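Side-chain contacts in lipase (Penicillium expansum, PDB 3G7N), which hydrolyses triacylglycerols and other acylglycerol lipids to release free fatty acids, acting as a secreted alkaline lipase of the alpha/beta-hydrolase fold: residues Thr88-Ser91 and Asp92-Ile95; Thr112-Lys115 and Ala116-Lys120; His131-Gly134 and Gly135-Ser139; Phe245-Met249 and Leu250-Cys254. One frame throughout, in Å; residues are numbered along the deposited sequence.

Contact 1. Residues Thr88-Ser91 and Asp92-Ile95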
loop_
_atom_site.group_PDB
_atom_site.type_symbol
_atom_site.label_atom_id
_atom_site.label_comp_id
_atom_site.label_asym_id
_atom_site.label_seq_id
_atom_site.Cartn_x
_atom_site.Cartn_y
_atom_site.Cartn_z
ATOM N N THR A 88 -17.289 -8.963 -1.340
ATOM C CA THR A 88 -18.674 -8.514 -1.178
ATOM C C THR A 88 -18.692 -7.152 -0.476
ATOM O O THR A 88 -18.548 -7.059 0.734
ATOM C CB THR A 88 -19.513 -9.539 -0.397
ATOM O OG1 THR A 88 -19.463 -10.808 -1.070
ATOM C CG2 THR A 88 -20.971 -9.082 -0.328
ATOM N N PHE A 89 -18.908 -6.100 -1.262
ATOM C CA PHE A 89 -18.910 -4.732 -0.724
ATOM C C PHE A 89 -20.300 -4.379 -0.207
ATOM O O PHE A 89 -21.270 -4.479 -0.973
ATOM C CB PHE A 89 -18.544 -3.721 -1.817
ATOM C CG PHE A 89 -17.095 -3.764 -2.239
ATOM C CD1 PHE A 89 -16.116 -3.151 -1.470
ATOM C CD2 PHE A 89 -16.741 -4.319 -3.455
ATOM C CE1 PHE A 89 -14.791 -3.112 -1.910
ATOM C CE2 PHE A 89 -15.422 -4.256 -3.916
ATOM C CZ PHE A 89 -14.475 -3.579 -3.169
ATOM N N PRO A 90 -20.370 -3.750 0.975
ATOM C CA PRO A 90 -21.652 -3.147 1.350
ATOM C C PRO A 90 -22.092 -2.098 0.348
ATOM O O PRO A 90 -21.255 -1.411 -0.261
ATOM C CB PRO A 90 -21.362 -2.508 2.701
ATOM C CG PRO A 90 -20.277 -3.392 3.290
ATOM C CD PRO A 90 -19.435 -3.816 2.111
ATOM N N SER A 91 -23.405 -1.889 0.266
ATOM C CA SER A 91 -24.010 -1.047 -0.760
ATOM C C SER A 91 -23.502 0.398 -0.752
ATOM O O SER A 91 -23.630 1.096 -1.759
ATOM C CB SER A 91 -25.545 -1.050 -0.604
ATOM O OG SER A 91 -25.933 -0.405 0.604
ATOM N N ASP A 92 -23.170 0.899 0.427
ATOM C CA ASP A 92 -22.800 2.304 0.556
ATOM C C ASP A 92 -21.321 2.602 0.277
ATOM O O ASP A 92 -20.930 3.759 0.195
ATOM C CB ASP A 92 -23.250 2.898 1.894
ATOM C CG ASP A 92 -22.713 2.136 3.096
ATOM O OD1 ASP A 92 -22.318 0.953 2.949
ATOM O OD2 ASP A 92 -22.789 2.679 4.216
ATOM N N VAL A 93 -20.527 1.562 0.049
ATOM C CA VAL A 93 -19.081 1.740 -0.156
ATOM C C VAL A 93 -18.850 2.373 -1.510
ATOM O O VAL A 93 -19.364 1.916 -2.526
ATOM C CB VAL A 93 -18.341 0.379 -0.096
ATOM C CG1 VAL A 93 -16.917 0.501 -0.675
ATOM C CG2 VAL A 93 -18.254 -0.087 1.321
ATOM N N LYS A 94 -18.047 3.435 -1.522
ATOM C CA LYS A 94 -17.642 4.042 -2.782
ATOM C C LYS A 94 -16.134 4.268 -2.764
ATOM O O LYS A 94 -15.592 4.692 -1.750
ATOM C CB LYS A 94 -18.339 5.395 -2.984
ATOM C CG LYS A 94 -19.872 5.334 -3.020
ATOM C CD LYS A 94 -20.355 4.624 -4.263
ATOM C CE LYS A 94 -21.879 4.551 -4.299
ATOM N NZ LYS A 94 -22.489 5.899 -4.457
ATOM N N ILE A 95 -15.512 4.068 -3.920
ATOM C CA ILE A 95 -14.059 4.231 -4.068
ATOM C C ILE A 95 -13.824 5.071 -5.312
ATOM O O ILE A 95 -14.594 5.019 -6.274
ATOM C CB ILE A 95 -13.369 2.840 -4.252
ATOM C CG1 ILE A 95 -13.640 1.937 -3.042
ATOM C CG2 ILE A 95 -11.877 2.997 -4.496
ATOM C CD1 ILE A 95 -13.105 0.501 -3.216
#
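Pro90 and Val93 are the ends of a type I beta turn in the loop that leads into strand 95-96, and the apolar side chains on the two arms meet beneath it. The aromatic ring of Phe89 and the side chain of Val93 cross at about a right angle, with Val93 CG1 coming to 3.8 Å from Phe89 CD1. Two residues further along, Ile95 crosses the same ring at a similarly steep angle and brings its CD1 to 4.2 Å from Phe89 CE1. Val93 divides its branches: CG1, anti to the backbone N (chi1 165°), goes to the ring, whereas CG2 is directed to Pro90, where it lies 4.0 Å from CD. Phe172 of helix 167-175 packs on Phe89, Pro90 and Val93, its ring inclined by about 50° to that of Phe89; Asn166 bonds through its side chain to Asp92 O and Lys94 N. Val93 O is buried with no polar partner in the model. At the exposed corner, Asp92 OD1 rests 3.6 Å from Pro90 CB. The turn is closed by Val93 N, which donates to Pro90 O at 3.1 Å.

Contact 2. Residues Thr112-Lys115 and Ala116-Lys120; sequences TEVK and ALIAK
The carboxylate of Glu113 has Leu117 and Ala116 over one face, on the last turns of helix 97-120, a helix packed against the central sheet of the alpha/beta-hydrolase fold. Leu117, one turn on, has CG and CD1 obliquely above OE2, with CG 3.9 Å from Glu113 OE2, while Ala116 CB stands over the other oxygen, 4.4 Å from Glu113 OE1. The bend at chi2 (66°) turns the glutamate along the helix and brings its carboxylate beside Leu117. Its OE2 is also hydrogen-bonded to a PEG molecule, probably from the crystallisation liquor.

The neighbouring i to i+4 pair is apolar: Val114 CG1, anti to its own N (chi1 171°), meets Ile118 CD1 at 3.8 Å. Val114, Leu117 and Ile118 all touch Ile58 of strand 57-62, and Phe149 packs on Val114 and Ile118. Lys115 is stretched out on the exposed face. Helical hydrogen bonds run from Ala116 N to Thr112 O, from Leu117 N to Glu113 O and from Ala119 N to Lys115 O. The shortest of the series joins Ile118 N to Val114 O at 2.8 Å, and Ile118 CG1 lies against that same oxygen, 3.3 Å from Val114 O.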
loop_
_atom_site.group_PDB
_atom_site.type_symbol
_atom_site.label_atom_id
_atom_site.label_comp_id
_atom_site.label_asym_id
_atom_site.label_seq_id
_atom_site.Cartn_x
_atom_site.Cartn_y
_atom_site.Cartn_z
ATOM N N THR A 112 -5.314 -14.937 -8.731
ATOM C CA THR A 112 -4.970 -16.243 -9.296
ATOM C C THR A 112 -3.558 -16.679 -8.918
ATOM O O THR A 112 -3.332 -17.815 -8.512
ATOM C CB THR A 112 -5.134 -16.238 -10.826
ATOM O OG1 THR A 112 -6.518 -16.031 -11.142
ATOM C CG2 THR A 112 -4.706 -17.575 -11.431
ATOM N N GLU A 113 -2.604 -15.760 -8.987
ATOM C CA GLU A 113 -1.228 -16.101 -8.654
ATOM C C GLU A 113 -1.071 -16.322 -7.157
ATOM O O GLU A 113 -0.401 -17.274 -6.733
ATOM C CB GLU A 113 -0.259 -15.022 -9.145
ATOM C CG GLU A 113 1.190 -15.290 -8.765
ATOM C CD GLU A 113 1.794 -16.526 -9.431
ATOM O OE1 GLU A 113 1.181 -17.091 -10.364
ATOM O OE2 GLU A 113 2.963 -16.840 -9.126
ATOM N N VAL A 114 -1.718 -15.510 -6.338
ATOM C CA VAL A 114 -1.656 -15.734 -4.897
ATOM C C VAL A 114 -2.227 -17.119 -4.538
ATOM O O VAL A 114 -1.656 -17.840 -3.705
ATOM C CB VAL A 114 -2.344 -14.604 -4.104
ATOM C CG1 VAL A 114 -2.459 -14.961 -2.607
ATOM C CG2 VAL A 114 -1.603 -13.278 -4.304
ATOM N N LYS A 115 -3.324 -17.506 -5.186
ATOM C CA LYS A 115 -3.923 -18.808 -4.912
ATOM C C LYS A 115 -2.994 -19.946 -5.313
ATOM O O LYS A 115 -2.814 -20.903 -4.552
ATOM C CB LYS A 115 -5.259 -18.939 -5.630
ATOM C CG LYS A 115 -6.071 -20.152 -5.205
ATOM C CD LYS A 115 -7.329 -20.278 -6.051
ATOM C CE LYS A 115 -8.237 -21.383 -5.515
ATOM N NZ LYS A 115 -9.611 -21.332 -6.101
ATOM N N ALA A 116 -2.276 -19.776 -6.416
ATOM C CA ALA A 116 -1.296 -20.765 -6.815
ATOM C C ALA A 116 -0.147 -20.850 -5.805
ATOM O O ALA A 116 0.338 -21.943 -5.483
ATOM C CB ALA A 116 -0.766 -20.446 -8.206
ATOM N N LEU A 117 0.301 -19.708 -5.292
ATOM C CA LEU A 117 1.392 -19.709 -4.332
ATOM C C LEU A 117 0.963 -20.292 -2.991
ATOM O O LEU A 117 1.747 -20.972 -2.328
ATOM C CB LEU A 117 1.984 -18.306 -4.178
ATOM C CG LEU A 117 2.804 -17.834 -5.376
ATOM C CD1 LEU A 117 3.082 -16.333 -5.266
ATOM C CD2 LEU A 117 4.101 -18.605 -5.459
ATOM N N ILE A 118 -0.278 -20.040 -2.592
ATOM C CA ILE A 118 -0.821 -20.638 -1.367
ATOM C C ILE A 118 -0.816 -22.173 -1.440
ATOM O O ILE A 118 -0.449 -22.844 -0.473
ATOM C CB ILE A 118 -2.232 -20.118 -1.055
ATOM C CG1 ILE A 118 -2.182 -18.665 -0.555
ATOM C CG2 ILE A 118 -2.931 -21.034 -0.026
ATOM C CD1 ILE A 118 -3.546 -17.990 -0.519
ATOM N N ALA A 119 -1.114 -22.717 -2.610
ATOM C CA ALA A 119 -1.074 -24.170 -2.792
ATOM C C ALA A 119 0.332 -24.733 -2.612
ATOM O O ALA A 119 0.506 -25.834 -2.072
ATOM C CB ALA A 119 -1.630 -24.549 -4.139
ATOM N N LYS A 120 1.343 -23.990 -3.046
ATOM C CA LYS A 120 2.721 -24.423 -2.950
ATOM C C LYS A 120 3.326 -24.152 -1.579
ATOM O O LYS A 120 4.188 -24.914 -1.107
ATOM C CB LYS A 120 3.563 -23.762 -4.048
ATOM C CG LYS A 120 4.960 -24.308 -4.194
ATOM C CD LYS A 120 5.496 -24.069 -5.613
ATOM C CE LYS A 120 6.973 -24.451 -5.749
ATOM N NZ LYS A 120 7.281 -25.803 -5.197
#

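Contact 3. Residues His131-Gly134 and Gly135-Ser139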
loop_
_atom_site.group_PDB
_atom_site.type_symbol
_atom_site.label_atom_id
_atom_site.label_comp_id
_atom_site.label_asym_id
_atom_site.label_seq_id
_atom_site.Cartn_x
_atom_site.Cartn_y
_atom_site.Cartn_z
ATOM N N HIS A 131 4.099 2.110 -2.676
ATOM C CA HIS A 131 4.314 3.529 -2.365
ATOM C C HIS A 131 3.508 4.436 -3.319
ATOM O O HIS A 131 3.396 4.173 -4.509
ATOM C CB HIS A 131 5.808 3.833 -2.480
ATOM C CG HIS A 131 6.139 5.300 -2.440
ATOM N ND1 HIS A 131 6.299 6.045 -3.587
ATOM C CD2 HIS A 131 6.470 6.108 -1.409
ATOM C CE1 HIS A 131 6.652 7.277 -3.253
ATOM N NE2 HIS A 131 6.766 7.340 -1.945
ATOM N N SER A 132 2.977 5.531 -2.757
ATOM C CA SER A 132 2.274 6.569 -3.524
ATOM C C SER A 132 1.000 5.965 -4.149
ATOM O O SER A 132 0.178 5.422 -3.404
ATOM C CB SER A 132 3.223 7.242 -4.517
ATOM O OG SER A 132 2.572 8.369 -5.106
ATOM N N LEU A 133 0.815 6.043 -5.461
ATOM C CA LEU A 133 -0.300 5.327 -6.077
ATOM C C LEU A 133 -0.229 3.838 -5.749
ATOM O O LEU A 133 -1.259 3.184 -5.605
ATOM C CB LEU A 133 -0.316 5.534 -7.598
ATOM C CG LEU A 133 -1.377 4.722 -8.379
ATOM C CD1 LEU A 133 -2.812 5.074 -7.990
ATOM C CD2 LEU A 133 -1.190 4.844 -9.904
ATOM N N GLY A 134 0.991 3.291 -5.673
ATOM C CA GLY A 134 1.171 1.914 -5.222
ATOM C C GLY A 134 0.644 1.666 -3.816
ATOM O O GLY A 134 0.197 0.554 -3.500
ATOM N N GLY A 135 0.729 2.668 -2.957
ATOM C CA GLY A 135 0.121 2.605 -1.623
ATOM C C GLY A 135 -1.393 2.698 -1.638
ATOM O O GLY A 135 -2.078 1.931 -0.965
ATOM N N ALA A 136 -1.922 3.551 -2.513
ATOM C CA ALA A 136 -3.374 3.612 -2.694
ATOM C C ALA A 136 -3.864 2.263 -3.221
ATOM O O ALA A 136 -4.909 1.743 -2.777
ATOM C CB ALA A 136 -3.756 4.759 -3.640
ATOM N N LEU A 137 -3.144 1.679 -4.176
ATOM C CA LEU A 137 -3.496 0.354 -4.671
ATOM C C LEU A 137 -3.439 -0.692 -3.561
ATOM O O LEU A 137 -4.299 -1.574 -3.498
ATOM C CB LEU A 137 -2.608 -0.057 -5.852
ATOM C CG LEU A 137 -2.830 0.750 -7.141
ATOM C CD1 LEU A 137 -1.650 0.596 -8.113
ATOM C CD2 LEU A 137 -4.149 0.353 -7.792
ATOM N N THR A 138 -2.437 -0.599 -2.687
ATOM C CA THR A 138 -2.298 -1.529 -1.577
ATOM C C THR A 138 -3.482 -1.412 -0.618
ATOM O O THR A 138 -3.903 -2.427 -0.019
ATOM C CB THR A 138 -0.980 -1.246 -0.843
ATOM O OG1 THR A 138 0.108 -1.588 -1.695
ATOM C CG2 THR A 138 -0.837 -2.043 0.448
ATOM N N SER A 139 -4.086 -0.231 -0.501
ATOM C CA SER A 139 -5.245 -0.081 0.373
ATOM C C SER A 139 -6.469 -0.818 -0.143
ATOM O O SER A 139 -7.316 -1.241 0.664
ATOM C CB SER A 139 -5.533 1.399 0.678
ATOM O OG SER A 139 -6.174 2.061 -0.390
#
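Leu133 and Leu137 lean together one turn apart at the start of helix 133-148. The two use different first torsions: Leu133 CG is anti to its N (chi1 175°), whereas Leu137 CG is anti to its carbonyl carbon (chi1 -68°), which brings Leu137 CD1 to 4.1 Å from Leu133 CG. Leu137 also lies over the backbone, its CG 3.3 Å from Leu133 O. Thr138 shares Leu137's kind of rotamer, and this turns its hydroxyl back along the helix: OG1 donates to Gly134 O at 2.8 Å. The amide Thr138 N reaches the same oxygen at 3.0 Å from the other face of the carbonyl plane, so Gly134 O takes two hydrogen bonds. Ser132 O accepts from Ala136 N at 3.0 Å and, weakly, from Gly135 N. The Ser132 side chain caps nothing; its OG is hydrogen-bonded to His241 NE2. His131 is held at both ring nitrogens, ND1 by Tyr22 OH and NE2 by His241 O. The missing side chain of Gly134 lets its backbone tuck in against His131 O. With Ser132 at positive phi (64°) between strand 125-131 and the helix, this is the nucleophile elbow of an alpha/beta-hydrolase, carrying the serine of the Ser132-His241-Asp188 triad.

Contact 4. Residues Phe245-Met249 and Leu250-Cys254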
loop_
_atom_site.group_PDB
_atom_site.type_symbol
_atom_site.label_atom_id
_atom_site.label_comp_id
_atom_site.label_asym_id
_atom_site.label_seq_id
_atom_site.Cartn_x
_atom_site.Cartn_y
_atom_site.Cartn_z
ATOM N N PHE A 245 10.513 6.031 5.324
ATOM C CA PHE A 245 11.301 5.258 6.298
ATOM C C PHE A 245 12.746 5.088 5.874
ATOM O O PHE A 245 13.318 4.004 5.991
ATOM C CB PHE A 245 10.611 3.941 6.651
ATOM C CG PHE A 245 9.273 4.141 7.267
ATOM C CD1 PHE A 245 9.153 4.457 8.618
ATOM C CD2 PHE A 245 8.176 4.319 6.440
ATOM C CE1 PHE A 245 7.930 4.921 9.132
ATOM C CE2 PHE A 245 6.983 4.759 6.934
ATOM C CZ PHE A 245 6.862 5.123 8.264
ATOM N N GLY A 246 13.345 6.183 5.435
ATOM C CA GLY A 246 14.782 6.219 5.201
ATOM C C GLY A 246 15.187 5.781 3.801
ATOM O O GLY A 246 16.368 5.767 3.473
ATOM N N VAL A 247 14.208 5.462 2.952
ATOM C CA VAL A 247 14.486 5.000 1.591
ATOM C C VAL A 247 13.959 6.005 0.578
ATOM O O VAL A 247 12.751 6.277 0.540
ATOM C CB VAL A 247 13.799 3.643 1.330
ATOM C CG1 VAL A 247 14.071 3.184 -0.097
ATOM C CG2 VAL A 247 14.239 2.596 2.377
ATOM N N VAL A 248 14.833 6.525 -0.274
ATOM C CA VAL A 248 14.408 7.345 -1.398
ATOM C C VAL A 248 14.088 6.426 -2.566
ATOM O O VAL A 248 14.881 5.554 -2.928
ATOM C CB VAL A 248 15.522 8.340 -1.809
ATOM C CG1 VAL A 248 15.181 9.071 -3.095
ATOM C CG2 VAL A 248 15.833 9.312 -0.653
ATOM N N MET A 249 12.855 6.491 -3.050
ATOM C CA MET A 249 12.424 5.588 -4.104
ATOM C C MET A 249 13.384 5.604 -5.277
ATOM O O MET A 249 13.834 6.679 -5.699
ATOM C CB MET A 249 11.001 5.918 -4.561
ATOM C CG MET A 249 9.943 5.710 -3.480
ATOM S SD MET A 249 9.846 4.006 -2.874
ATOM C CE MET A 249 10.095 4.226 -1.121
ATOM N N LEU A 250 13.634 4.418 -5.832
ATOM C CA LEU A 250 14.575 4.167 -6.916
ATOM C C LEU A 250 16.033 4.036 -6.507
ATOM O O LEU A 250 16.849 3.592 -7.325
ATOM C CB LEU A 250 14.418 5.158 -8.070
ATOM C CG LEU A 250 13.221 4.929 -8.973
ATOM C CD1 LEU A 250 13.017 6.153 -9.874
ATOM C CD2 LEU A 250 13.411 3.672 -9.803
ATOM N N THR A 251 16.348 4.262 -5.237
ATOM C CA THR A 251 17.749 4.254 -4.810
ATOM C C THR A 251 18.129 3.033 -3.975
ATOM O O THR A 251 19.284 2.865 -3.602
ATOM C CB THR A 251 18.120 5.521 -4.022
ATOM O OG1 THR A 251 17.558 5.449 -2.714
ATOM C CG2 THR A 251 17.666 6.780 -4.752
ATOM N N ALA A 252 17.144 2.217 -3.610
ATOM C CA ALA A 252 17.397 1.027 -2.813
ATOM C C ALA A 252 18.118 -0.081 -3.587
ATOM O O ALA A 252 18.675 -0.980 -2.964
ATOM C CB ALA A 252 16.100 0.496 -2.201
ATOM N N GLY A 253 18.013 -0.077 -4.906
ATOM C CA GLY A 253 18.393 -1.269 -5.679
ATOM C C GLY A 253 17.461 -2.439 -5.424
ATOM O O GLY A 253 16.268 -2.264 -5.145
ATOM N N CYS A 254 18.029 -3.640 -5.467
ATOM C CA CYS A 254 17.243 -4.867 -5.464
ATOM C C CYS A 254 17.683 -5.858 -4.382
ATOM O O CYS A 254 17.126 -6.950 -4.310
ATOM C CB CYS A 254 17.322 -5.540 -6.824
ATOM S SG CYS A 254 16.708 -4.471 -8.117
HETATM O O HOH W 1 17.706 6.220 0.267
#
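Val248 O is gripped twice by Thr251: the hydroxyl OG1 donates to it at 2.7 Å and the backbone N at 3.0 Å. Neither donor lies exactly in the carbonyl plane; the hydroxyl is tilted from it by 21°. The hydroxyl can reach back because OG1 sits between the backbone N and the carbonyl carbon (chi1 74°). A water bridges the same two residues, accepting from Val248 N at 2.9 Å and donating to Thr251 OG1 at 3.1 Å, so the threonine hydroxyl both gives and receives a bond while Val248 is tied at both its N and its O.

Thr251 CG2 lies 3.8 Å from Val248 CG1, the two side chains passing at a slant. Val247 and Ala252 make a second apolar pair, CG1 to CB at 4.0 Å. Met249 and Leu250, enclosed by both pairs along the chain, form the corner, with Leu250 at positive phi (81°). Met249 doubles back through bends at chi2 and chi3 and packs on Tyr22 of helix 8-23, the nearest side-chain atoms of Met249 and the nucleophile Ser132 being about 7 Å apart. Ser19 OG, on the same helix, bonds to Leu250 N. Further on, Cys254 is joined to Cys25 by a disulfide, which ties this C-terminal tail to the region just after helix 8-23.

The whole is a type II beta turn, Val248 to Thr251, its closing carbonyl accepting two hydrogen bonds, where the chain leaves the small antiparallel pair of strands 243-244 and 247-248 that follows the catalytic His241.

Contact 3 is the core of the set, its centre about 4 Å from that of the chain and nearly all its residues buried; contacts 1, 2 and 4 are partly buried and lie farther out. Contacts 1 and 4 fall on opposite sides of the chain's centre, and both are beta turns, type I and type II. Contacts 2 and 3 are helical, at the end of one helix and the start of another; Leu137 of contact 3 packs on the helix that carries contact 2. Apolar packing dominates contact 1, while carbonyl oxygens that each accept two hydrogen bonds distinguish 3 and 4. These last two touch directly: His131 CE1 lies 3.7 Å from Met249 CG.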